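Local coordinates for mitogen-activated protein kinase, putative (Map kinase-like protein) (Leishmania major, PDB 3PG1), which probably binds ATP and phosphorylates serine and threonine residues of other proteins, as a parasite member of the MAP kinase family, at residues 80-92 / 142-155. Numbering follows the deposited sequence.
Sequences IRLLNHFHHPNIL and HILLGLHVLHEAGV
Phe86 packs its ring against Leu150, Val149 and Ala153 of 142-155 and shows how one ring can serve several neighbours. In a CH-pi contact Leu150 CD2 lies over one face, 4.0 Å from the centroid of the Phe86 ring, while His85 CD2 of its own segment lies against the opposite face, toward its rim. At the far end of the ring, Ala153 CB approaches Phe86 CE1 to 3.6 Å. Val155 CG2 meets the ring edge and also touches Leu82 CD2 at 3.7 Å. Ile91 sends CD1 to Leu150 CG, 3.7 Å away. In protein kinases this is the region where the C helix of the N-lobe, here 70-85, and the loop leading on to beta4 pack on the E helix of the C-lobe, here 133-152. That helix ends in a Schellman motif, with Gly154 at positive phi. A second CH-pi contact sets Val149 CG2 over the His88 ring, 3.5 Å from its centroid, and Pro89 CD lies toward the rim of the other face; His88 ND1 accepts from Asn90 N. The polar contact is a hydrogen bond from Asn90 ND2 to His142 ND1, 3.1 Å long and in the imidazole plane. Amide and ring nevertheless stand 79° apart. Asn90 ND2 also bonds Ile173 O, and two acceptors for one NH2 would help to fix the amide's rotation.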
loop_
_atom_site.group_PDB
_atom_site.type_symbol
_atom_site.label_atom_id
_atom_site.label_comp_id
_atom_site.label_asym_id
_atom_site.label_seq_id
_atom_site.Cartn_x
_atom_site.Cartn_y
_atom_site.Cartn_z
ATOM N N ILE A 80 -12.478 4.427 -3.487
ATOM C CA ILE A 80 -12.670 5.874 -3.500
ATOM C C ILE A 80 -12.864 6.441 -2.113
ATOM O O ILE A 80 -12.244 7.447 -1.774
ATOM C CB ILE A 80 -13.797 6.235 -4.530
ATOM C CG1 ILE A 80 -13.191 6.556 -5.888
ATOM C CG2 ILE A 80 -14.774 7.334 -4.070
ATOM C CD1 ILE A 80 -12.513 5.386 -6.572
ATOM N N ARG A 81 -13.740 5.824 -1.330
ATOM C CA ARG A 81 -14.009 6.250 0.046
ATOM C C ARG A 81 -12.724 6.218 0.890
ATOM O O ARG A 81 -12.493 7.142 1.661
ATOM C CB ARG A 81 -15.116 5.372 0.675
ATOM C CG ARG A 81 -16.537 5.722 0.132
ATOM C CD ARG A 81 -17.623 5.673 1.195
ATOM N NE ARG A 81 -17.172 6.338 2.416
ATOM C CZ ARG A 81 -17.203 5.794 3.625
ATOM N NH1 ARG A 81 -17.757 4.600 3.811
ATOM N NH2 ARG A 81 -16.716 6.453 4.664
ATOM N N LEU A 82 -11.874 5.183 0.700
ATOM C CA LEU A 82 -10.603 5.039 1.415
ATOM C C LEU A 82 -9.630 6.115 1.032
ATOM O O LEU A 82 -8.993 6.682 1.921
ATOM C CB LEU A 82 -9.986 3.660 1.175
ATOM C CG LEU A 82 -10.366 2.611 2.186
ATOM C CD1 LEU A 82 -9.979 1.240 1.714
ATOM C CD2 LEU A 82 -9.747 2.930 3.542
ATOM N N LEU A 83 -9.549 6.454 -0.286
ATOM C CA LEU A 83 -8.657 7.523 -0.779
ATOM C C LEU A 83 -9.045 8.861 -0.210
ATOM O O LEU A 83 -8.189 9.643 0.196
ATOM C CB LEU A 83 -8.691 7.612 -2.304
ATOM C CG LEU A 83 -7.644 6.825 -3.093
ATOM C CD1 LEU A 83 -7.859 7.040 -4.597
ATOM C CD2 LEU A 83 -6.201 7.231 -2.706
ATOM N N ASN A 84 -10.352 9.091 -0.126
ATOM C CA ASN A 84 -10.954 10.329 0.339
ATOM C C ASN A 84 -11.038 10.478 1.847
ATOM O O ASN A 84 -11.324 11.571 2.337
ATOM C CB ASN A 84 -12.326 10.482 -0.324
ATOM C CG ASN A 84 -12.732 11.903 -0.579
ATOM O OD1 ASN A 84 -11.898 12.793 -0.761
ATOM N ND2 ASN A 84 -14.031 12.148 -0.552
ATOM N N HIS A 85 -10.753 9.392 2.592
ATOM C CA HIS A 85 -10.784 9.367 4.056
ATOM C C HIS A 85 -9.573 10.065 4.711
ATOM O O HIS A 85 -9.695 10.631 5.796
ATOM C CB HIS A 85 -10.898 7.910 4.538
ATOM C CG HIS A 85 -11.128 7.789 6.011
ATOM N ND1 HIS A 85 -12.362 8.066 6.574
ATOM C CD2 HIS A 85 -10.265 7.452 6.998
ATOM C CE1 HIS A 85 -12.199 7.919 7.877
ATOM N NE2 HIS A 85 -10.958 7.546 8.180
ATOM N N PHE A 86 -8.403 9.984 4.083
ATOM C CA PHE A 86 -7.152 10.560 4.640
ATOM C C PHE A 86 -6.818 11.911 4.024
ATOM O O PHE A 86 -7.112 12.131 2.864
ATOM C CB PHE A 86 -5.982 9.591 4.410
ATOM C CG PHE A 86 -6.238 8.281 5.118
ATOM C CD1 PHE A 86 -5.979 8.149 6.479
ATOM C CD2 PHE A 86 -6.839 7.213 4.450
ATOM C CE1 PHE A 86 -6.287 6.970 7.148
ATOM C CE2 PHE A 86 -7.155 6.032 5.129
ATOM C CZ PHE A 86 -6.856 5.907 6.462
ATOM N N HIS A 87 -6.137 12.776 4.788
ATOM C CA HIS A 87 -5.653 14.086 4.360
ATOM C C HIS A 87 -4.360 14.244 5.092
ATOM O O HIS A 87 -4.278 14.974 6.085
ATOM C CB HIS A 87 -6.653 15.197 4.742
ATOM C CG HIS A 87 -8.007 14.965 4.154
ATOM N ND1 HIS A 87 -9.000 14.308 4.872
ATOM C CD2 HIS A 87 -8.460 15.208 2.901
ATOM C CE1 HIS A 87 -10.031 14.213 4.048
ATOM N NE2 HIS A 87 -9.758 14.752 2.857
ATOM N N HIS A 88 -3.365 13.458 4.673
ATOM C CA HIS A 88 -2.090 13.428 5.369
ATOM C C HIS A 88 -0.943 13.409 4.359
ATOM O O HIS A 88 -1.066 12.719 3.350
ATOM C CB HIS A 88 -2.040 12.184 6.298
ATOM C CG HIS A 88 -0.866 12.173 7.223
ATOM N ND1 HIS A 88 0.384 11.747 6.796
ATOM C CD2 HIS A 88 -0.798 12.497 8.526
ATOM C CE1 HIS A 88 1.182 11.849 7.843
ATOM N NE2 HIS A 88 0.523 12.306 8.908
ATOM N N PRO A 89 0.180 14.120 4.626
ATOM C CA PRO A 89 1.288 14.140 3.647
ATOM C C PRO A 89 1.876 12.789 3.236
ATOM O O PRO A 89 2.470 12.700 2.182
ATOM C CB PRO A 89 2.369 15.022 4.320
ATOM C CG PRO A 89 1.694 15.753 5.410
ATOM C CD PRO A 89 0.494 14.941 5.819
ATOM N N ASN A 90 1.776 11.770 4.079
ATOM C CA ASN A 90 2.387 10.465 3.801
ATOM C C ASN A 90 1.461 9.462 3.182
ATOM O O ASN A 90 1.895 8.344 2.910
ATOM C CB ASN A 90 2.986 9.880 5.067
ATOM C CG ASN A 90 4.142 10.677 5.585
ATOM O OD1 ASN A 90 4.180 11.037 6.756
ATOM N ND2 ASN A 90 5.105 10.971 4.729
ATOM N N ILE A 91 0.197 9.852 2.952
ATOM C CA ILE A 91 -0.847 9.002 2.376
ATOM C C ILE A 91 -1.293 9.635 1.072
ATOM O O ILE A 91 -1.723 10.798 1.072
ATOM C CB ILE A 91 -2.037 8.798 3.361
ATOM C CG1 ILE A 91 -1.595 8.175 4.753
ATOM C CG2 ILE A 91 -3.182 7.966 2.686
ATOM C CD1 ILE A 91 -0.942 6.839 4.660
ATOM N N LEU A 92 -1.200 8.882 -0.044
ATOM C CA LEU A 92 -1.601 9.428 -1.361
ATOM C C LEU A 92 -3.074 9.789 -1.324
ATOM O O LEU A 92 -3.893 8.987 -0.914
ATOM C CB LEU A 92 -1.274 8.447 -2.513
ATOM C CG LEU A 92 -1.485 8.999 -3.955
ATOM C CD1 LEU A 92 -0.414 10.008 -4.309
ATOM C CD2 LEU A 92 -1.537 7.857 -4.966
ATOM N N HIS A 142 9.074 8.309 7.577
ATOM C CA HIS A 142 7.882 8.671 6.809
ATOM C C HIS A 142 7.033 7.469 6.421
ATOM O O HIS A 142 5.794 7.550 6.442
ATOM C CB HIS A 142 8.273 9.546 5.613
ATOM C CG HIS A 142 8.695 10.932 6.020
ATOM N ND1 HIS A 142 7.839 12.013 5.887
ATOM C CD2 HIS A 142 9.844 11.358 6.593
ATOM C CE1 HIS A 142 8.497 13.062 6.362
ATOM N NE2 HIS A 142 9.706 12.720 6.804
ATOM N N ILE A 143 7.691 6.343 6.096
ATOM C CA ILE A 143 6.964 5.085 5.821
ATOM C C ILE A 143 6.169 4.692 7.062
ATOM O O ILE A 143 4.994 4.336 6.938
ATOM C CB ILE A 143 7.917 3.912 5.382
ATOM C CG1 ILE A 143 8.540 4.152 3.973
ATOM C CG2 ILE A 143 7.220 2.522 5.460
ATOM C CD1 ILE A 143 9.872 3.348 3.724
ATOM N N LEU A 144 6.806 4.720 8.258
ATOM C CA LEU A 144 6.099 4.305 9.479
ATOM C C LEU A 144 5.010 5.289 9.891
ATOM O O LEU A 144 4.004 4.871 10.441
ATOM C CB LEU A 144 7.071 4.034 10.627
ATOM C CG LEU A 144 7.888 2.739 10.453
ATOM C CD1 LEU A 144 9.068 2.695 11.440
ATOM C CD2 LEU A 144 6.966 1.476 10.614
ATOM N N LEU A 145 5.204 6.579 9.611
ATOM C CA LEU A 145 4.152 7.585 9.896
ATOM C C LEU A 145 2.943 7.331 8.976
ATOM O O LEU A 145 1.822 7.392 9.440
ATOM C CB LEU A 145 4.666 9.024 9.702
ATOM C CG LEU A 145 5.508 9.590 10.846
ATOM C CD1 LEU A 145 6.034 10.985 10.486
ATOM C CD2 LEU A 145 4.707 9.642 12.197
ATOM N N GLY A 146 3.175 6.991 7.704
ATOM C CA GLY A 146 2.047 6.692 6.824
ATOM C C GLY A 146 1.305 5.456 7.334
ATOM O O GLY A 146 0.084 5.467 7.403
ATOM N N LEU A 147 2.033 4.400 7.757
ATOM C CA LEU A 147 1.372 3.208 8.343
ATOM C C LEU A 147 0.643 3.558 9.634
ATOM O O LEU A 147 -0.502 3.154 9.814
ATOM C CB LEU A 147 2.398 2.130 8.614
ATOM C CG LEU A 147 3.035 1.431 7.410
ATOM C CD1 LEU A 147 4.063 0.393 7.908
ATOM C CD2 LEU A 147 1.968 0.790 6.525
ATOM N N HIS A 148 1.273 4.382 10.509
ATOM C CA HIS A 148 0.655 4.795 11.773
ATOM C C HIS A 148 -0.707 5.469 11.473
ATOM O O HIS A 148 -1.674 5.181 12.144
ATOM C CB HIS A 148 1.568 5.800 12.535
ATOM C CG HIS A 148 1.024 6.140 13.910
ATOM N ND1 HIS A 148 1.039 5.208 14.944
ATOM C CD2 HIS A 148 0.531 7.318 14.384
ATOM C CE1 HIS A 148 0.456 5.813 15.981
ATOM N NE2 HIS A 148 0.197 7.098 15.705
ATOM N N VAL A 149 -0.753 6.370 10.482
ATOM C CA VAL A 149 -1.961 7.109 10.101
ATOM C C VAL A 149 -3.038 6.107 9.612
ATOM O O VAL A 149 -4.193 6.181 10.048
ATOM C CB VAL A 149 -1.651 8.255 9.070
ATOM C CG1 VAL A 149 -2.949 8.944 8.596
ATOM C CG2 VAL A 149 -0.710 9.285 9.702
ATOM N N LEU A 150 -2.658 5.175 8.747
ATOM C CA LEU A 150 -3.620 4.177 8.294
ATOM C C LEU A 150 -4.145 3.365 9.503
ATOM O O LEU A 150 -5.349 3.300 9.722
ATOM C CB LEU A 150 -2.947 3.208 7.290
ATOM C CG LEU A 150 -2.515 3.776 5.928
ATOM C CD1 LEU A 150 -1.783 2.678 5.118
ATOM C CD2 LEU A 150 -3.704 4.359 5.136
ATOM N N HIS A 151 -3.233 2.869 10.345
ATOM C CA HIS A 151 -3.570 2.015 11.509
ATOM C C HIS A 151 -4.437 2.735 12.521
ATOM O O HIS A 151 -5.370 2.112 13.062
ATOM C CB HIS A 151 -2.300 1.471 12.164
ATOM C CG HIS A 151 -1.511 0.534 11.286
ATOM N ND1 HIS A 151 -0.251 0.091 11.662
ATOM C CD2 HIS A 151 -1.815 0.023 10.060
ATOM C CE1 HIS A 151 0.172 -0.669 10.654
ATOM N NE2 HIS A 151 -0.720 -0.689 9.647
ATOM N N GLU A 152 -4.204 4.057 12.704
ATOM C CA GLU A 152 -5.018 4.858 13.643
ATOM C C GLU A 152 -6.474 4.964 13.145
ATOM O O GLU A 152 -7.387 5.090 13.962
ATOM C CB GLU A 152 -4.380 6.241 13.932
ATOM C CG GLU A 152 -3.091 6.152 14.755
ATOM C CD GLU A 152 -3.305 5.586 16.143
ATOM O OE1 GLU A 152 -4.043 6.239 16.904
ATOM O OE2 GLU A 152 -2.917 4.429 16.411
ATOM N N ALA A 153 -6.695 4.847 11.828
ATOM C CA ALA A 153 -8.051 4.840 11.261
ATOM C C ALA A 153 -8.625 3.391 11.095
ATOM O O ALA A 153 -9.693 3.241 10.505
ATOM C CB ALA A 153 -8.050 5.541 9.910
ATOM N N GLY A 154 -7.948 2.371 11.633
ATOM C CA GLY A 154 -8.374 0.970 11.520
ATOM C C GLY A 154 -8.121 0.348 10.151
ATOM O O GLY A 154 -8.718 -0.671 9.803
ATOM N N VAL A 155 -7.246 0.957 9.348
ATOM C CA VAL A 155 -6.976 0.457 8.009
ATOM C C VAL A 155 -5.664 -0.283 7.989
ATOM O O VAL A 155 -4.647 0.220 8.477
ATOM C CB VAL A 155 -7.060 1.640 6.988
ATOM C CG1 VAL A 155 -6.628 1.219 5.563
ATOM C CG2 VAL A 155 -8.472 2.204 6.978
#